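Chloroplast pentatricopeptide repeat protein 10 (Zea mays, PDB 4M59) binds two similar intergenic RNA elements of the chloroplast, near atpH and psaJ, stabilising the mRNA by acting as a barrier to exonucleases. Local coordinates at residues Leu322-Leu327 with Asn356-Val361; Asp369-Val374 with Asn391-Ala396. The protein carries 4 engineered substitutions. All blocks are in the same frame, centred on the assembly; numbering follows the deposited sequence.

Contact 1 of 2, residues Leu322-Leu327 with Asn356-Val361; sequences LVLGML and NTMLAV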
loop_
_atom_site.group_PDB
_atom_site.type_symbol
_atom_site.label_atom_id
_atom_site.label_comp_id
_atom_site.label_asym_id
_atom_site.label_seq_id
_atom_site.Cartn_x
_atom_site.Cartn_y
_atom_site.Cartn_z
ATOM N N LEU A 322 -14.637 12.357 -8.030
ATOM C CA LEU A 322 -13.224 12.506 -7.833
ATOM C C LEU A 322 -12.984 12.956 -6.416
ATOM O O LEU A 322 -12.148 12.411 -5.718
ATOM C CB LEU A 322 -12.711 13.541 -8.826
ATOM C CG LEU A 322 -11.246 13.908 -8.931
ATOM C CD1 LEU A 322 -10.950 14.126 -10.369
ATOM C CD2 LEU A 322 -10.928 15.171 -8.171
ATOM N N VAL A 323 -13.750 13.946 -5.987
ATOM C CA VAL A 323 -13.598 14.516 -4.664
ATOM C C VAL A 323 -14.043 13.541 -3.594
ATOM O O VAL A 323 -13.429 13.423 -2.549
ATOM C CB VAL A 323 -14.415 15.789 -4.528
ATOM C CG1 VAL A 323 -14.165 16.427 -3.201
ATOM C CG2 VAL A 323 -14.055 16.743 -5.618
ATOM N N LEU A 324 -15.122 12.832 -3.874
ATOM C CA LEU A 324 -15.648 11.850 -2.950
ATOM C C LEU A 324 -14.649 10.744 -2.714
ATOM O O LEU A 324 -14.452 10.309 -1.589
ATOM C CB LEU A 324 -16.958 11.281 -3.481
ATOM C CG LEU A 324 -18.111 12.275 -3.504
ATOM C CD1 LEU A 324 -19.270 11.741 -4.261
ATOM C CD2 LEU A 324 -18.526 12.600 -2.111
ATOM N N GLY A 325 -14.009 10.297 -3.782
ATOM C CA GLY A 325 -13.039 9.239 -3.690
ATOM C C GLY A 325 -11.933 9.588 -2.740
ATOM O O GLY A 325 -11.512 8.772 -1.942
ATOM N N MET A 326 -11.459 10.826 -2.857
ATOM C CA MET A 326 -10.427 11.349 -1.979
ATOM C C MET A 326 -10.891 11.256 -0.542
ATOM O O MET A 326 -10.147 10.832 0.343
ATOM C CB MET A 326 -10.137 12.812 -2.311
ATOM C CG MET A 326 -9.270 13.026 -3.538
ATOM S SD MET A 326 -8.930 14.776 -3.794
ATOM C CE MET A 326 -8.849 15.353 -2.100
ATOM N N LEU A 327 -12.133 11.662 -0.307
ATOM C CA LEU A 327 -12.685 11.632 1.025
ATOM C C LEU A 327 -12.899 10.210 1.475
ATOM O O LEU A 327 -12.971 9.933 2.658
ATOM C CB LEU A 327 -14.012 12.353 1.040
ATOM C CG LEU A 327 -13.972 13.794 0.591
ATOM C CD1 LEU A 327 -15.362 14.314 0.494
ATOM C CD2 LEU A 327 -13.200 14.573 1.591
ATOM N N ASN A 356 -20.940 3.830 -5.884
ATOM C CA ASN A 356 -19.904 2.835 -5.648
ATOM C C ASN A 356 -18.716 3.459 -4.938
ATOM O O ASN A 356 -18.065 2.825 -4.109
ATOM C CB ASN A 356 -19.457 2.203 -6.966
ATOM C CG ASN A 356 -19.113 0.733 -6.821
ATOM O OD1 ASN A 356 -18.186 0.369 -6.097
ATOM N ND2 ASN A 356 -19.859 -0.118 -7.512
ATOM N N THR A 357 -18.439 4.713 -5.274
ATOM C CA THR A 357 -17.384 5.449 -4.641
ATOM C C THR A 357 -17.782 5.620 -3.196
ATOM O O THR A 357 -16.972 5.452 -2.302
ATOM C CB THR A 357 -17.199 6.798 -5.322
ATOM O OG1 THR A 357 -16.898 6.591 -6.701
ATOM C CG2 THR A 357 -16.077 7.547 -4.717
ATOM N N MET A 358 -19.050 5.942 -2.968
ATOM C CA MET A 358 -19.537 6.183 -1.615
ATOM C C MET A 358 -19.509 4.937 -0.734
ATOM O O MET A 358 -19.446 5.043 0.487
ATOM C CB MET A 358 -20.946 6.779 -1.651
ATOM C CG MET A 358 -21.039 8.084 -2.422
ATOM S SD MET A 358 -21.527 9.481 -1.395
ATOM C CE MET A 358 -20.556 9.190 0.077
ATOM N N LEU A 359 -19.555 3.754 -1.344
ATOM C CA LEU A 359 -19.577 2.527 -0.572
ATOM C C LEU A 359 -18.228 1.837 -0.548
ATOM O O LEU A 359 -18.065 0.792 0.068
ATOM C CB LEU A 359 -20.610 1.569 -1.134
ATOM C CG LEU A 359 -22.004 2.127 -1.300
ATOM C CD1 LEU A 359 -22.825 1.107 -1.991
ATOM C CD2 LEU A 359 -22.570 2.430 0.039
ATOM N N ALA A 360 -17.261 2.425 -1.228
ATOM C CA ALA A 360 -15.930 1.869 -1.270
ATOM C C ALA A 360 -15.125 2.454 -0.143
ATOM O O ALA A 360 -13.904 2.469 -0.185
ATOM C CB ALA A 360 -15.289 2.193 -2.567
ATOM N N VAL A 361 -15.827 2.982 0.853
ATOM C CA VAL A 361 -15.199 3.722 1.940
ATOM C C VAL A 361 -14.342 2.836 2.833
ATOM O O VAL A 361 -14.517 1.619 2.880
ATOM C CB VAL A 361 -16.242 4.464 2.793
ATOM C CG1 VAL A 361 -16.978 3.496 3.704
ATOM C CG2 VAL A 361 -15.580 5.574 3.596
#
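The methyl of Thr357 sits against the backbone at Gly325 where helices 317-328 and 352-359 pass in the alpha-solenoid of pentatricopeptide repeats. The two segments fall in successive predicted repeats, PPR 8 and PPR 9, and the contact comes within about 5 Å, nearest atoms, of the bound nucleic acid. The backbones come closest here, 5.8 Å between Gly325 CA and Thr357 CA. Thr357 CG2 lies 3.6 Å from both Gly325 N and Gly325 CA, and it also meets Leu324 CB at 4.0 Å. The side-chain rotation (chi1 -59°) places CG2 opposite the backbone N and OG1 opposite the carbonyl carbon, presenting the methyl to the glycine while the hydroxyl is hydrogen-bonded to Val353 O within its own helix.

This close approach is nevertheless only partly shielded from solvent. Ala360, in the turn that follows, is exposed, and Met326 turns away to pack on helix 298-310. Leu322 and Asn356, both partly exposed, pack on Thr594 and Gly558 of the second subunit. The buried flank is formed by Leu324 and Met358, and there the fit across the segments is looser. Met336 of helix 333-346 covers Met358, whose thioether reaches Leu324 through a single apolar contact, Met358 SD to Leu324 CD1 at 4.3 Å.

Contact 2 of 2, residues Asp369-Val374 with Asn391-Ala396; sequences DYVTRV and NTLIAA. With PO4 (phosphate ion), chain E.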
loop_
_atom_site.group_PDB
_atom_site.type_symbol
_atom_site.label_atom_id
_atom_site.label_comp_id
_atom_site.label_asym_id
_atom_site.label_seq_id
_atom_site.Cartn_x
_atom_site.Cartn_y
_atom_site.Cartn_z
ATOM N N ASP A 369 -24.005 3.181 9.814
ATOM C CA ASP A 369 -25.059 4.155 9.674
ATOM C C ASP A 369 -24.855 4.944 8.419
ATOM O O ASP A 369 -25.800 5.386 7.792
ATOM C CB ASP A 369 -25.058 5.087 10.867
ATOM C CG ASP A 369 -26.254 5.959 10.905
ATOM O OD1 ASP A 369 -27.343 5.470 10.595
ATOM O OD2 ASP A 369 -26.107 7.143 11.235
ATOM N N TYR A 370 -23.601 5.117 8.050
ATOM C CA TYR A 370 -23.257 5.819 6.840
ATOM C C TYR A 370 -23.812 5.076 5.657
ATOM O O TYR A 370 -24.542 5.630 4.864
ATOM C CB TYR A 370 -21.750 5.942 6.744
ATOM C CG TYR A 370 -21.202 6.304 5.391
ATOM C CD1 TYR A 370 -21.157 7.605 4.956
ATOM C CD2 TYR A 370 -20.685 5.337 4.571
ATOM C CE1 TYR A 370 -20.638 7.915 3.739
ATOM C CE2 TYR A 370 -20.171 5.647 3.362
ATOM C CZ TYR A 370 -20.147 6.926 2.950
ATOM O OH TYR A 370 -19.624 7.194 1.729
ATOM N N VAL A 371 -23.478 3.802 5.565
ATOM C CA VAL A 371 -23.945 2.964 4.485
ATOM C C VAL A 371 -25.451 2.941 4.416
ATOM O O VAL A 371 -26.031 2.921 3.348
ATOM C CB VAL A 371 -23.441 1.546 4.667
ATOM C CG1 VAL A 371 -23.858 0.688 3.509
ATOM C CG2 VAL A 371 -21.953 1.551 4.783
ATOM N N THR A 372 -26.087 2.951 5.569
ATOM C CA THR A 372 -27.523 2.993 5.608
ATOM C C THR A 372 -27.982 4.317 5.066
ATOM O O THR A 372 -28.983 4.398 4.380
ATOM C CB THR A 372 -28.026 2.816 7.023
ATOM O OG1 THR A 372 -27.492 1.612 7.568
ATOM C CG2 THR A 372 -29.510 2.712 7.026
ATOM N N ARG A 373 -27.230 5.365 5.359
ATOM C CA ARG A 373 -27.609 6.697 4.934
ATOM C C ARG A 373 -27.389 6.893 3.454
ATOM O O ARG A 373 -28.012 7.739 2.844
ATOM C CB ARG A 373 -26.846 7.745 5.729
ATOM C CG ARG A 373 -27.645 8.977 6.015
ATOM C CD ARG A 373 -28.933 8.622 6.721
ATOM N NE ARG A 373 -28.759 8.244 8.118
ATOM C CZ ARG A 373 -29.507 7.343 8.744
ATOM N NH1 ARG A 373 -30.468 6.703 8.101
ATOM N NH2 ARG A 373 -29.287 7.065 10.011
ATOM N N VAL A 374 -26.494 6.102 2.884
ATOM C CA VAL A 374 -26.223 6.128 1.462
ATOM C C VAL A 374 -27.255 5.323 0.730
ATOM O O VAL A 374 -27.815 5.755 -0.261
ATOM C CB VAL A 374 -24.873 5.502 1.160
ATOM C CG1 VAL A 374 -24.699 5.334 -0.306
ATOM C CG2 VAL A 374 -23.772 6.342 1.705
ATOM N N ASN A 391 -24.092 -6.767 -4.264
ATOM C CA ASN A 391 -22.816 -7.326 -3.846
ATOM C C ASN A 391 -21.972 -6.288 -3.136
ATOM O O ASN A 391 -21.215 -6.609 -2.222
ATOM C CB ASN A 391 -22.060 -7.893 -5.048
ATOM C CG ASN A 391 -22.609 -9.230 -5.501
ATOM O OD1 ASN A 391 -23.176 -9.978 -4.709
ATOM N ND2 ASN A 391 -22.444 -9.534 -6.781
ATOM N N THR A 392 -22.101 -5.037 -3.562
ATOM C CA THR A 392 -21.367 -3.969 -2.930
ATOM C C THR A 392 -21.938 -3.693 -1.560
ATOM O O THR A 392 -21.218 -3.640 -0.577
ATOM C CB THR A 392 -21.488 -2.718 -3.748
ATOM O OG1 THR A 392 -22.554 -1.934 -3.221
ATOM C CG2 THR A 392 -21.815 -3.068 -5.155
ATOM N N LEU A 393 -23.251 -3.496 -1.513
ATOM C CA LEU A 393 -23.939 -3.190 -0.268
ATOM C C LEU A 393 -23.696 -4.285 0.760
ATOM O O LEU A 393 -23.431 -4.001 1.925
ATOM C CB LEU A 393 -25.435 -3.001 -0.510
ATOM C CG LEU A 393 -25.840 -1.656 -1.113
ATOM C CD1 LEU A 393 -27.178 -1.762 -1.822
ATOM C CD2 LEU A 393 -25.884 -0.578 -0.040
ATOM N N ILE A 394 -23.780 -5.538 0.325
ATOM C CA ILE A 394 -23.509 -6.639 1.218
ATOM C C ILE A 394 -22.074 -6.567 1.719
ATOM O O ILE A 394 -21.792 -6.863 2.872
ATOM C CB ILE A 394 -23.761 -7.957 0.508
ATOM C CG1 ILE A 394 -25.251 -8.119 0.255
ATOM C CG2 ILE A 394 -23.273 -9.108 1.323
ATOM C CD1 ILE A 394 -25.591 -9.310 -0.539
ATOM N N ALA A 395 -21.173 -6.133 0.854
ATOM C CA ALA A 395 -19.765 -6.064 1.188
ATOM C C ALA A 395 -19.467 -4.978 2.202
ATOM O O ALA A 395 -18.710 -5.190 3.137
ATOM C CB ALA A 395 -18.954 -5.851 -0.050
ATOM N N ALA A 396 -20.062 -3.808 2.017
ATOM C CA ALA A 396 -19.862 -2.707 2.948
ATOM C C ALA A 396 -20.466 -3.001 4.309
ATOM O O ALA A 396 -19.819 -2.808 5.321
ATOM C CB ALA A 396 -20.426 -1.434 2.391
HETATM P P PO4 E . -30.493 5.888 14.124
HETATM O O1 PO4 E . -30.386 6.556 12.775
HETATM O O2 PO4 E . -29.210 6.096 14.891
HETATM O O3 PO4 E . -31.645 6.490 14.894
HETATM O O4 PO4 E . -30.734 4.409 13.936
#
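Val371 directs its forked side chain at Leu393 and Ala396, joining two consecutive helices of the superhelical pentatricopeptide-repeat array, 367-380 and 387-400. The segments belong to the predicted repeats PPR 9 and PPR 10. All three touching residues are buried, and the union is purely apolar. Val371 CG1 lies opposite its own backbone N and CG2 opposite its carbonyl carbon, an arrangement that lets both branches face the methyl of Ala396: CG2 is 4.1 Å and CG1 4.2 Å from Ala396 CB. Val371 CA and Ala396 CA are 7.2 Å apart, the nearest pair of the two segments, consistent with the small alanine side chain. One turn earlier, Leu393 brings only its tip to the contact, as its CB does not point across. CD2 of Leu393 meets CG1 of Val371 at 4.3 Å, and the same leucine also packs on Leu359 and on Met409 of helix 403-413.

Elsewhere on helix 367-380, Tyr370 has Val374 CG2 3.9 Å above one face of its ring, displaced toward the rim, while Phe333 stacks with the ring.

Arg373 occupies the exposed side of this helix and has no part in the apolar core. Bends at chi2 (56°) and chi3 (74°) fold its chain back along the helix, bringing NH2 to a salt bridge of 2.6 Å with Asp369 OD1, one turn away. NH1 pairs with Glu376. A phosphate ion, probably from the crystallisation liquor, lies at the guanidinium edge near its plane and is also hydrogen-bonded by Arg121 of the second subunit. From Arg373 the phosphate receives a weak, strongly bent hydrogen bond, NH2 to O1 at 3.0 Å with an angle of 122°.

How the contacts relate
Contact 1 and contact 2 follow one another along the chain, their centres about 13 Å apart, and both join successive predicted repeats by packing without polar bonds across their segments. Contact 1 is half buried and sets a threonine methyl against the backbone at a glycine, closer to the nucleic acid; contact 2 is wholly buried and purely side chain against side chain, with charged groups kept to its outer flank. Helices 352-359 and 367-380, neighbours in the chain, connect them: Tyr370 OH makes a probable hydrogen bond of 2.5 Å to Met358 O, and Leu359 CD2 packs 3.6 Å from Val374 CG1.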